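Local coordinates for protein methanogen homoaconitase small subunit (Methanocaldococcus jannaschii, PDB 2PKP) that forms, with its large partner subunit, a hydro-lyase that interconverts homocitrate and homoisocitrate through cis-homoaconitate, at residues M1-K9 against I110-D121; Y92-I103 against C136-L147. One frame throughout, in Å; residues are numbered along the deposited sequence.

Contact 1: residues M1-K9 against I110-D121; sequences MIIKGRAHK and IKDGDIVEIDLD
I3 and I118 form a hydrogen-bonded pair in an antiparallel strand pairing. Strands 2-9 and 115-119 lie side by side in the mixed sheet of the LeuD (aconitase swivel) fold. I118 N reaches I3 O at 2.7 Å, and G5 pairs likewise with V116. I2, K4, R6, I115, E117 and D119 share one face of the sheet. I3, V116 and I118 line the other, buried one.

E117 runs out extended, with CG anti to the backbone N (chi1 -164°). Its CB lies beside K4 CD, and its CG rests 3.4 Å from I2 CG2. CD sits between K4 CD and the same methyl. OE1 takes K4 NZ at 3.2 Å in a salt bridge, on the anti side and 27° out of the carboxylate plane. OE2 lies near the I2 methyls and pairs with K4 of the second subunit. A leucine here would probably leave K4 of both subunits without its carboxylate mate.

At the far end, a type II beta turn from K111 to D114 carries the chain past A7. A7 N binds D114 O, and G113 N binds A7 O. D112 OD1 uses its anti lone pair to accept K9 N at 2.9 Å. K9 stretches out fully, and its NZ meets I110 O at 2.7 Å.

Contact 2: residues Y92-I103 against C136-L147; sequences YRNAINVGLIPI and CETPKGLEREIL
I96 and L147 meet at the centre of a mainly apolar contact. Helix 92-98 and helix 141-147 pack at 40°, with their axes 8.5 Å apart at closest approach. The first helix leads into edge strand 101-104, and the second covers this helix-to-strand connection.

Apolar packing dominates. I96 CD1 presses on L147 CD1 at 3.5 Å, tighter than usual for two carbons. The two side chains cross at about a right angle. With chi1 at -62°, I96 CG1 sits beside the backbone N; CG2 is anti to that N and lies against I146 CG2 at 3.8 Å. L147 CD1 meets the I96 methyl, while CD2 lies against the I96 backbone and the turn, 3.6 Å from L100 O. P139 wedges between Y92, I96 and P102, with its CG 3.8 Å from P102 CD. At the strand end, I103 CG2 touches C136 CB at 3.6 Å.

Polar contacts are few. The carboxylate of E143 stands at the edge of the Y92 ring, the two planes 79° apart. Y92 OH gives E143 OE1 a weak hydrogen bond at 3.4 Å. One water donates to both P102 O and E137 O, bridging the two backbones.

Backbone bonds shape the helix end. G99, with positive phi, completes a Schellman motif after the helix. G99 N binds I96 O, and L100 N binds A95 O. A95 O also accepts V98 N, and its two donors arrive from opposite faces of its plane.

No salt bridge joins the two segments, and their one direct hydrogen bond is weak. The fit of isoleucine, leucine and proline side chains therefore probably supplies most of the hold between helix 141-147 and the helix-to-strand turn.

Contact 1 pairs two strands inside the sheet, whereas contact 2 packs a helix against the link into its edge strand, 101-104. Their centres are about 17 Å apart. Contact 2 is the more buried and rests on side-chain fit. Contact 1 is held by backbone bonds; it has one buried apolar face and one charged face that reaches the second subunit. No other chain of the assembly touches contact 2. The two meet on the apolar side: I118 CG2 packs on I103 CD1 at 3.3 Å, and L120 touches I101 and T138. Along the chain their segments alternate, and strand 101-104 is followed by strand 115-119.

Contact 1: residues M1-K9 against I110-D121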
loop_
_atom_site.group_PDB
_atom_site.type_symbol
_atom_site.label_atom_id
_atom_site.label_comp_id
_atom_site.label_asym_id
_atom_site.label_seq_id
_atom_site.Cartn_x
_atom_site.Cartn_y
_atom_site.Cartn_z
ATOM N N MET A 1 -5.513 1.498 10.342
ATOM C CA MET A 1 -4.306 1.869 9.565
ATOM C C MET A 1 -4.366 3.327 9.132
ATOM O O MET A 1 -5.422 3.964 9.158
ATOM C CB MET A 1 -4.152 0.974 8.328
ATOM C CG MET A 1 -5.016 1.362 7.148
ATOM S SD MET A 1 -4.784 0.270 5.718
ATOM C CE MET A 1 -3.667 1.232 4.696
ATOM N N ILE A 2 -3.219 3.841 8.719
ATOM C CA ILE A 2 -3.115 5.224 8.294
ATOM C C ILE A 2 -2.598 5.344 6.872
ATOM O O ILE A 2 -1.597 4.728 6.514
ATOM C CB ILE A 2 -2.174 5.999 9.240
ATOM C CG1 ILE A 2 -2.845 6.152 10.609
ATOM C CG2 ILE A 2 -1.795 7.342 8.631
ATOM C CD1 ILE A 2 -1.925 6.715 11.681
ATOM N N ILE A 3 -3.296 6.137 6.068
ATOM C CA ILE A 3 -2.899 6.379 4.689
ATOM C C ILE A 3 -2.480 7.837 4.640
ATOM O O ILE A 3 -3.286 8.720 4.940
ATOM C CB ILE A 3 -4.076 6.158 3.715
ATOM C CG1 ILE A 3 -4.465 4.676 3.703
ATOM C CG2 ILE A 3 -3.689 6.626 2.311
ATOM C CD1 ILE A 3 -5.758 4.393 2.971
ATOM N N LYS A 4 -1.223 8.092 4.287
ATOM C CA LYS A 4 -0.720 9.459 4.221
ATOM C C LYS A 4 -0.030 9.746 2.897
ATOM O O LYS A 4 0.870 9.013 2.477
ATOM C CB LYS A 4 0.244 9.723 5.382
ATOM C CG LYS A 4 0.851 11.117 5.405
ATOM C CD LYS A 4 1.475 11.398 6.765
ATOM C CE LYS A 4 2.103 12.780 6.831
ATOM N NZ LYS A 4 2.526 13.092 8.229
ATOM N N GLY A 5 -0.461 10.821 2.242
ATOM C CA GLY A 5 0.132 11.193 0.969
ATOM C C GLY A 5 -0.337 12.549 0.484
ATOM O O GLY A 5 -1.041 13.265 1.200
ATOM N N ARG A 6 0.049 12.904 -0.735
ATOM C CA ARG A 6 -0.339 14.182 -1.300
ATOM C C ARG A 6 -1.735 14.097 -1.915
ATOM O O ARG A 6 -2.077 13.120 -2.582
ATOM C CB ARG A 6 0.679 14.635 -2.357
ATOM C CG ARG A 6 0.426 16.048 -2.882
ATOM C CD ARG A 6 1.483 16.481 -3.898
ATOM N NE ARG A 6 2.820 16.541 -3.308
ATOM C CZ ARG A 6 3.162 17.341 -2.299
ATOM N NH1 ARG A 6 2.267 18.160 -1.761
ATOM N NH2 ARG A 6 4.400 17.313 -1.820
ATOM N N ALA A 7 -2.530 15.133 -1.681
ATOM C CA ALA A 7 -3.889 15.192 -2.192
ATOM C C ALA A 7 -3.956 15.809 -3.590
ATOM O O ALA A 7 -3.319 16.821 -3.860
ATOM C CB ALA A 7 -4.753 16.000 -1.234
ATOM N N HIS A 8 -4.723 15.188 -4.478
ATOM C CA HIS A 8 -4.900 15.722 -5.826
ATOM C C HIS A 8 -6.383 16.041 -5.866
ATOM O O HIS A 8 -7.222 15.140 -5.911
ATOM C CB HIS A 8 -4.519 14.686 -6.883
ATOM C CG HIS A 8 -3.063 14.328 -6.869
ATOM N ND1 HIS A 8 -2.550 13.318 -6.082
ATOM C CD2 HIS A 8 -2.007 14.880 -7.509
ATOM C CE1 HIS A 8 -1.241 13.263 -6.242
ATOM N NE2 HIS A 8 -0.884 14.199 -7.100
ATOM N N LYS A 9 -6.694 17.331 -5.819
ATOM C CA LYS A 9 -8.072 17.781 -5.765
ATOM C C LYS A 9 -8.793 18.056 -7.080
ATOM O O LYS A 9 -8.268 18.712 -7.977
ATOM C CB LYS A 9 -8.176 19.020 -4.873
ATOM C CG LYS A 9 -9.610 19.456 -4.689
ATOM C CD LYS A 9 -9.797 20.478 -3.599
ATOM C CE LYS A 9 -11.287 20.584 -3.252
ATOM N NZ LYS A 9 -11.541 21.521 -2.143
ATOM N N ILE A 110 -10.122 20.560 2.033
ATOM C CA ILE A 110 -8.861 20.103 1.463
ATOM C C ILE A 110 -8.519 20.805 0.153
ATOM O O ILE A 110 -9.370 20.944 -0.730
ATOM C CB ILE A 110 -8.895 18.580 1.219
ATOM C CG1 ILE A 110 -9.278 17.856 2.519
ATOM C CG2 ILE A 110 -7.541 18.106 0.711
ATOM C CD1 ILE A 110 -9.562 16.366 2.339
ATOM N N LYS A 111 -7.266 21.234 0.034
ATOM C CA LYS A 111 -6.798 21.924 -1.160
ATOM C C LYS A 111 -5.828 21.043 -1.918
ATOM O O LYS A 111 -5.194 20.165 -1.333
ATOM C CB LYS A 111 -6.103 23.235 -0.786
ATOM C CG LYS A 111 -7.006 24.249 -0.111
ATOM C CD LYS A 111 -8.113 24.697 -1.051
ATOM C CE LYS A 111 -8.963 25.800 -0.425
ATOM N NZ LYS A 111 -9.975 26.340 -1.388
ATOM N N ASP A 112 -5.708 21.284 -3.219
ATOM C CA ASP A 112 -4.803 20.506 -4.049
ATOM C C ASP A 112 -3.399 20.661 -3.490
ATOM O O ASP A 112 -3.005 21.758 -3.095
ATOM C CB ASP A 112 -4.841 21.001 -5.496
ATOM C CG ASP A 112 -4.052 20.113 -6.428
ATOM O OD1 ASP A 112 -4.390 18.916 -6.535
ATOM O OD2 ASP A 112 -3.088 20.608 -7.051
ATOM N N GLY A 113 -2.656 19.559 -3.435
ATOM C CA GLY A 113 -1.301 19.612 -2.916
ATOM C C GLY A 113 -1.174 19.482 -1.406
ATOM O O GLY A 113 -0.057 19.409 -0.888
ATOM N N ASP A 114 -2.291 19.470 -0.684
ATOM C CA ASP A 114 -2.210 19.319 0.772
ATOM C C ASP A 114 -1.688 17.926 1.081
ATOM O O ASP A 114 -1.844 17.004 0.280
ATOM C CB ASP A 114 -3.586 19.461 1.447
ATOM C CG ASP A 114 -4.026 20.913 1.616
ATOM O OD1 ASP A 114 -3.165 21.817 1.609
ATOM O OD2 ASP A 114 -5.239 21.144 1.777
ATOM N N ILE A 115 -1.042 17.774 2.233
ATOM C CA ILE A 115 -0.572 16.463 2.652
ATOM C C ILE A 115 -1.664 16.000 3.615
ATOM O O ILE A 115 -1.928 16.664 4.622
ATOM C CB ILE A 115 0.776 16.546 3.395
ATOM C CG1 ILE A 115 1.836 17.159 2.472
ATOM C CG2 ILE A 115 1.196 15.150 3.868
ATOM C CD1 ILE A 115 2.018 16.417 1.161
ATOM N N VAL A 116 -2.318 14.888 3.298
ATOM C CA VAL A 116 -3.393 14.392 4.144
ATOM C C VAL A 116 -3.050 13.062 4.784
ATOM O O VAL A 116 -2.374 12.223 4.188
ATOM C CB VAL A 116 -4.723 14.240 3.356
ATOM C CG1 VAL A 116 -5.166 15.598 2.823
ATOM C CG2 VAL A 116 -4.564 13.239 2.213
ATOM N N GLU A 117 -3.519 12.883 6.009
ATOM C CA GLU A 117 -3.273 11.662 6.760
ATOM C C GLU A 117 -4.633 11.117 7.163
ATOM O O GLU A 117 -5.307 11.681 8.032
ATOM C CB GLU A 117 -2.430 11.979 8.002
ATOM C CG GLU A 117 -1.798 10.777 8.660
ATOM C CD GLU A 117 -0.936 11.153 9.851
ATOM O OE1 GLU A 117 -0.070 12.051 9.720
ATOM O OE2 GLU A 117 -1.125 10.545 10.919
ATOM N N ILE A 118 -5.044 10.035 6.510
ATOM C CA ILE A 118 -6.327 9.410 6.790
ATOM C C ILE A 118 -6.162 8.306 7.826
ATOM O O ILE A 118 -5.479 7.311 7.573
ATOM C CB ILE A 118 -6.923 8.779 5.518
ATOM C CG1 ILE A 118 -7.030 9.833 4.412
ATOM C CG2 ILE A 118 -8.294 8.178 5.826
ATOM C CD1 ILE A 118 -7.349 9.242 3.044
ATOM N N ASP A 119 -6.779 8.484 8.994
ATOM C CA ASP A 119 -6.705 7.477 10.048
ATOM C C ASP A 119 -8.032 6.737 10.006
ATOM O O ASP A 119 -9.050 7.251 10.467
ATOM C CB ASP A 119 -6.516 8.131 11.417
ATOM C CG ASP A 119 -6.236 7.117 12.518
ATOM O OD1 ASP A 119 -6.910 6.071 12.565
ATOM O OD2 ASP A 119 -5.340 7.371 13.343
ATOM N N LEU A 120 -8.015 5.534 9.442
ATOM C CA LEU A 120 -9.231 4.735 9.301
ATOM C C LEU A 120 -9.838 4.281 10.624
ATOM O O LEU A 120 -11.043 4.058 10.712
ATOM C CB LEU A 120 -8.958 3.522 8.401
ATOM C CG LEU A 120 -8.427 3.873 7.009
ATOM C CD1 LEU A 120 -8.147 2.601 6.216
ATOM C CD2 LEU A 120 -9.436 4.734 6.283
ATOM N N ASP A 121 -9.015 4.150 11.657
ATOM C CA ASP A 121 -9.538 3.726 12.950
ATOM C C ASP A 121 -10.224 4.866 13.690
ATOM O O ASP A 121 -11.242 4.659 14.341
ATOM C CB ASP A 121 -8.421 3.130 13.815
ATOM C CG ASP A 121 -7.961 1.770 13.310
ATOM O OD1 ASP A 121 -8.821 0.979 12.874
ATOM O OD2 ASP A 121 -6.749 1.480 13.356
HETATM O O HOH W 1 -5.068 3.611 12.579
HETATM O O HOH W 2 -0.990 18.041 -6.094
HETATM O O HOH W 3 -12.045 24.550 -1.151
#

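Contact 2: residues Y92-I103 against C136-L147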
loop_
_atom_site.group_PDB
_atom_site.type_symbol
_atom_site.label_atom_id
_atom_site.label_comp_id
_atom_site.label_asym_id
_atom_site.label_seq_id
_atom_site.Cartn_x
_atom_site.Cartn_y
_atom_site.Cartn_z
ATOM N N TYR A 92 -18.805 3.285 -6.008
ATOM C CA TYR A 92 -18.564 2.916 -4.617
ATOM C C TYR A 92 -18.434 1.404 -4.470
ATOM O O TYR A 92 -17.509 0.902 -3.828
ATOM C CB TYR A 92 -19.713 3.415 -3.743
ATOM C CG TYR A 92 -19.453 3.287 -2.262
ATOM C CD1 TYR A 92 -18.873 4.334 -1.544
ATOM C CD2 TYR A 92 -19.774 2.116 -1.578
ATOM C CE1 TYR A 92 -18.621 4.222 -0.191
ATOM C CE2 TYR A 92 -19.524 1.991 -0.217
ATOM C CZ TYR A 92 -18.947 3.045 0.470
ATOM O OH TYR A 92 -18.697 2.927 1.819
ATOM N N ARG A 93 -19.375 0.688 -5.073
ATOM C CA ARG A 93 -19.392 -0.765 -5.013
ATOM C C ARG A 93 -18.148 -1.350 -5.674
ATOM O O ARG A 93 -17.486 -2.222 -5.103
ATOM C CB ARG A 93 -20.656 -1.295 -5.700
ATOM C CG ARG A 93 -20.766 -2.811 -5.725
ATOM C CD ARG A 93 -22.043 -3.264 -6.422
ATOM N NE ARG A 93 -22.042 -2.988 -7.859
ATOM C CZ ARG A 93 -21.209 -3.552 -8.728
ATOM N NH1 ARG A 93 -20.302 -4.423 -8.309
ATOM N NH2 ARG A 93 -21.290 -3.253 -10.019
ATOM N N ASN A 94 -17.829 -0.869 -6.872
ATOM C CA ASN A 94 -16.655 -1.357 -7.591
ATOM C C ASN A 94 -15.383 -1.088 -6.802
ATOM O O ASN A 94 -14.489 -1.933 -6.743
ATOM C CB ASN A 94 -16.549 -0.703 -8.973
ATOM C CG ASN A 94 -17.642 -1.167 -9.923
ATOM O OD1 ASN A 94 -18.234 -2.230 -9.731
ATOM N ND2 ASN A 94 -17.902 -0.377 -10.960
ATOM N N ALA A 95 -15.306 0.092 -6.195
ATOM C CA ALA A 95 -14.132 0.456 -5.413
ATOM C C ALA A 95 -13.930 -0.555 -4.286
ATOM O O ALA A 95 -12.834 -1.085 -4.104
ATOM C CB ALA A 95 -14.296 1.857 -4.839
ATOM N N ILE A 96 -14.993 -0.813 -3.532
ATOM C CA ILE A 96 -14.940 -1.771 -2.431
ATOM C C ILE A 96 -14.431 -3.124 -2.930
ATOM O O ILE A 96 -13.540 -3.731 -2.333
ATOM C CB ILE A 96 -16.342 -2.002 -1.811
ATOM C CG1 ILE A 96 -16.885 -0.702 -1.210
ATOM C CG2 ILE A 96 -16.268 -3.102 -0.754
ATOM C CD1 ILE A 96 -16.077 -0.169 -0.047
ATOM N N ASN A 97 -14.996 -3.586 -4.038
ATOM C CA ASN A 97 -14.619 -4.879 -4.589
ATOM C C ASN A 97 -13.191 -5.046 -5.103
ATOM O O ASN A 97 -12.737 -6.177 -5.261
ATOM C CB ASN A 97 -15.630 -5.298 -5.658
ATOM C CG ASN A 97 -17.000 -5.595 -5.063
ATOM O OD1 ASN A 97 -17.105 -6.054 -3.922
ATOM N ND2 ASN A 97 -18.050 -5.353 -5.834
ATOM N N VAL A 98 -12.482 -3.947 -5.367
ATOM C CA VAL A 98 -11.090 -4.049 -5.815
ATOM C C VAL A 98 -10.138 -3.612 -4.711
ATOM O O VAL A 98 -8.926 -3.578 -4.905
ATOM C CB VAL A 98 -10.781 -3.186 -7.070
ATOM C CG1 VAL A 98 -11.623 -3.657 -8.255
ATOM C CG2 VAL A 98 -11.013 -1.714 -6.769
ATOM N N GLY A 99 -10.687 -3.269 -3.550
ATOM C CA GLY A 99 -9.843 -2.847 -2.442
ATOM C C GLY A 99 -9.503 -1.362 -2.404
ATOM O O GLY A 99 -8.582 -0.951 -1.699
ATOM N N LEU A 100 -10.232 -0.555 -3.169
ATOM C CA LEU A 100 -10.001 0.892 -3.190
ATOM C C LEU A 100 -10.942 1.489 -2.150
ATOM O O LEU A 100 -12.153 1.301 -2.229
ATOM C CB LEU A 100 -10.316 1.461 -4.581
ATOM C CG LEU A 100 -10.154 2.966 -4.797
ATOM C CD1 LEU A 100 -8.717 3.383 -4.497
ATOM C CD2 LEU A 100 -10.537 3.319 -6.235
ATOM N N ILE A 101 -10.390 2.216 -1.186
ATOM C CA ILE A 101 -11.197 2.786 -0.108
ATOM C C ILE A 101 -11.884 4.123 -0.378
ATOM O O ILE A 101 -11.235 5.152 -0.565
ATOM C CB ILE A 101 -10.353 2.943 1.176
ATOM C CG1 ILE A 101 -9.715 1.603 1.544
ATOM C CG2 ILE A 101 -11.236 3.432 2.325
ATOM C CD1 ILE A 101 -8.607 1.716 2.585
ATOM N N PRO A 102 -13.220 4.123 -0.388
ATOM C CA PRO A 102 -13.970 5.354 -0.627
ATOM C C PRO A 102 -14.227 5.994 0.737
ATOM O O PRO A 102 -14.835 5.378 1.618
ATOM C CB PRO A 102 -15.267 4.866 -1.272
ATOM C CG PRO A 102 -15.090 3.347 -1.435
ATOM C CD PRO A 102 -14.130 2.972 -0.354
ATOM N N ILE A 103 -13.757 7.221 0.909
ATOM C CA ILE A 103 -13.933 7.939 2.162
ATOM C C ILE A 103 -14.791 9.186 1.939
ATOM O O ILE A 103 -14.552 9.945 1.002
ATOM C CB ILE A 103 -12.560 8.332 2.732
ATOM C CG1 ILE A 103 -11.804 7.059 3.125
ATOM C CG2 ILE A 103 -12.722 9.277 3.914
ATOM C CD1 ILE A 103 -10.354 7.276 3.394
ATOM N N CYS A 136 -14.398 12.118 8.952
ATOM C CA CYS A 136 -14.731 11.453 7.705
ATOM C C CYS A 136 -15.536 10.214 8.067
ATOM O O CYS A 136 -15.633 9.838 9.235
ATOM C CB CYS A 136 -13.472 11.048 6.920
ATOM S SG CYS A 136 -12.419 9.774 7.686
ATOM N N GLU A 137 -16.131 9.601 7.060
ATOM C CA GLU A 137 -16.907 8.399 7.264
ATOM C C GLU A 137 -16.304 7.326 6.379
ATOM O O GLU A 137 -16.200 7.496 5.157
ATOM C CB GLU A 137 -18.371 8.633 6.894
ATOM C CG GLU A 137 -19.174 7.346 6.764
ATOM C CD GLU A 137 -20.668 7.591 6.689
ATOM O OE1 GLU A 137 -21.086 8.484 5.922
ATOM O OE2 GLU A 137 -21.426 6.884 7.395
ATOM N N THR A 138 -15.884 6.235 7.005
ATOM C CA THR A 138 -15.285 5.125 6.288
ATOM C C THR A 138 -16.327 4.023 6.110
ATOM O O THR A 138 -17.371 4.030 6.761
ATOM C CB THR A 138 -14.097 4.554 7.069
ATOM O OG1 THR A 138 -14.563 4.025 8.315
ATOM C CG2 THR A 138 -13.067 5.650 7.348
ATOM N N PRO A 139 -16.056 3.060 5.219
ATOM C CA PRO A 139 -17.002 1.966 4.990
ATOM C C PRO A 139 -17.184 1.104 6.248
ATOM O O PRO A 139 -16.263 0.956 7.055
ATOM C CB PRO A 139 -16.356 1.188 3.842
ATOM C CG PRO A 139 -15.569 2.237 3.112
ATOM C CD PRO A 139 -14.947 3.003 4.249
ATOM N N LYS A 140 -18.375 0.544 6.404
ATOM C CA LYS A 140 -18.692 -0.303 7.549
ATOM C C LYS A 140 -19.214 -1.653 7.066
ATOM O O LYS A 140 -19.248 -1.927 5.866
ATOM C CB LYS A 140 -19.778 0.351 8.405
ATOM C CG LYS A 140 -19.435 1.720 8.956
ATOM C CD LYS A 140 -18.353 1.641 10.009
ATOM C CE LYS A 140 -18.160 2.993 10.669
ATOM N NZ LYS A 140 -17.880 4.042 9.654
ATOM N N GLY A 141 -19.627 -2.484 8.018
ATOM C CA GLY A 141 -20.183 -3.789 7.706
ATOM C C GLY A 141 -19.463 -4.645 6.682
ATOM O O GLY A 141 -18.236 -4.744 6.680
ATOM N N LEU A 142 -20.237 -5.278 5.810
ATOM C CA LEU A 142 -19.680 -6.150 4.781
ATOM C C LEU A 142 -18.618 -5.454 3.932
ATOM O O LEU A 142 -17.551 -6.014 3.669
ATOM C CB LEU A 142 -20.803 -6.678 3.884
ATOM C CG LEU A 142 -20.371 -7.644 2.777
ATOM C CD1 LEU A 142 -19.642 -8.834 3.392
ATOM C CD2 LEU A 142 -21.593 -8.093 1.990
ATOM N N GLU A 143 -18.910 -4.231 3.508
ATOM C CA GLU A 143 -17.976 -3.473 2.690
ATOM C C GLU A 143 -16.636 -3.308 3.386
ATOM O O GLU A 143 -15.582 -3.401 2.753
ATOM C CB GLU A 143 -18.578 -2.111 2.352
ATOM C CG GLU A 143 -19.617 -2.197 1.251
ATOM C CD GLU A 143 -20.724 -1.184 1.402
ATOM O OE1 GLU A 143 -20.430 -0.011 1.705
ATOM O OE2 GLU A 143 -21.894 -1.561 1.208
ATOM N N ARG A 144 -16.673 -3.069 4.693
ATOM C CA ARG A 144 -15.443 -2.909 5.453
ATOM C C ARG A 144 -14.659 -4.222 5.448
ATOM O O ARG A 144 -13.437 -4.215 5.310
ATOM C CB ARG A 144 -15.753 -2.468 6.889
ATOM C CG ARG A 144 -14.527 -2.344 7.794
ATOM C CD ARG A 144 -14.860 -1.593 9.082
ATOM N NE ARG A 144 -16.069 -2.112 9.716
ATOM C CZ ARG A 144 -16.631 -1.598 10.809
ATOM N NH1 ARG A 144 -16.095 -0.539 11.407
ATOM N NH2 ARG A 144 -17.740 -2.136 11.297
ATOM N N GLU A 145 -15.364 -5.345 5.582
ATOM C CA GLU A 145 -14.715 -6.659 5.583
ATOM C C GLU A 145 -14.065 -6.951 4.231
ATOM O O GLU A 145 -12.913 -7.388 4.164
ATOM C CB GLU A 145 -15.728 -7.760 5.914
ATOM C CG GLU A 145 -16.375 -7.623 7.282
ATOM C CD GLU A 145 -17.294 -8.786 7.620
ATOM O OE1 GLU A 145 -18.226 -9.066 6.833
ATOM O OE2 GLU A 145 -17.083 -9.418 8.678
ATOM N N ILE A 146 -14.808 -6.705 3.157
ATOM C CA ILE A 146 -14.292 -6.927 1.814
ATOM C C ILE A 146 -13.046 -6.066 1.614
ATOM O O ILE A 146 -12.026 -6.544 1.107
ATOM C CB ILE A 146 -15.355 -6.579 0.749
ATOM C CG1 ILE A 146 -16.517 -7.575 0.851
ATOM C CG2 ILE A 146 -14.734 -6.601 -0.644
ATOM C CD1 ILE A 146 -17.710 -7.252 -0.027
ATOM N N LEU A 147 -13.123 -4.804 2.031
ATOM C CA LEU A 147 -11.987 -3.897 1.911
ATOM C C LEU A 147 -10.800 -4.425 2.702
ATOM O O LEU A 147 -9.671 -4.444 2.209
ATOM C CB LEU A 147 -12.340 -2.500 2.432
ATOM C CG LEU A 147 -13.196 -1.595 1.543
ATOM C CD1 LEU A 147 -13.466 -0.286 2.270
ATOM C CD2 LEU A 147 -12.477 -1.337 0.221
HETATM O O HOH W 4 -17.025 5.807 3.132
#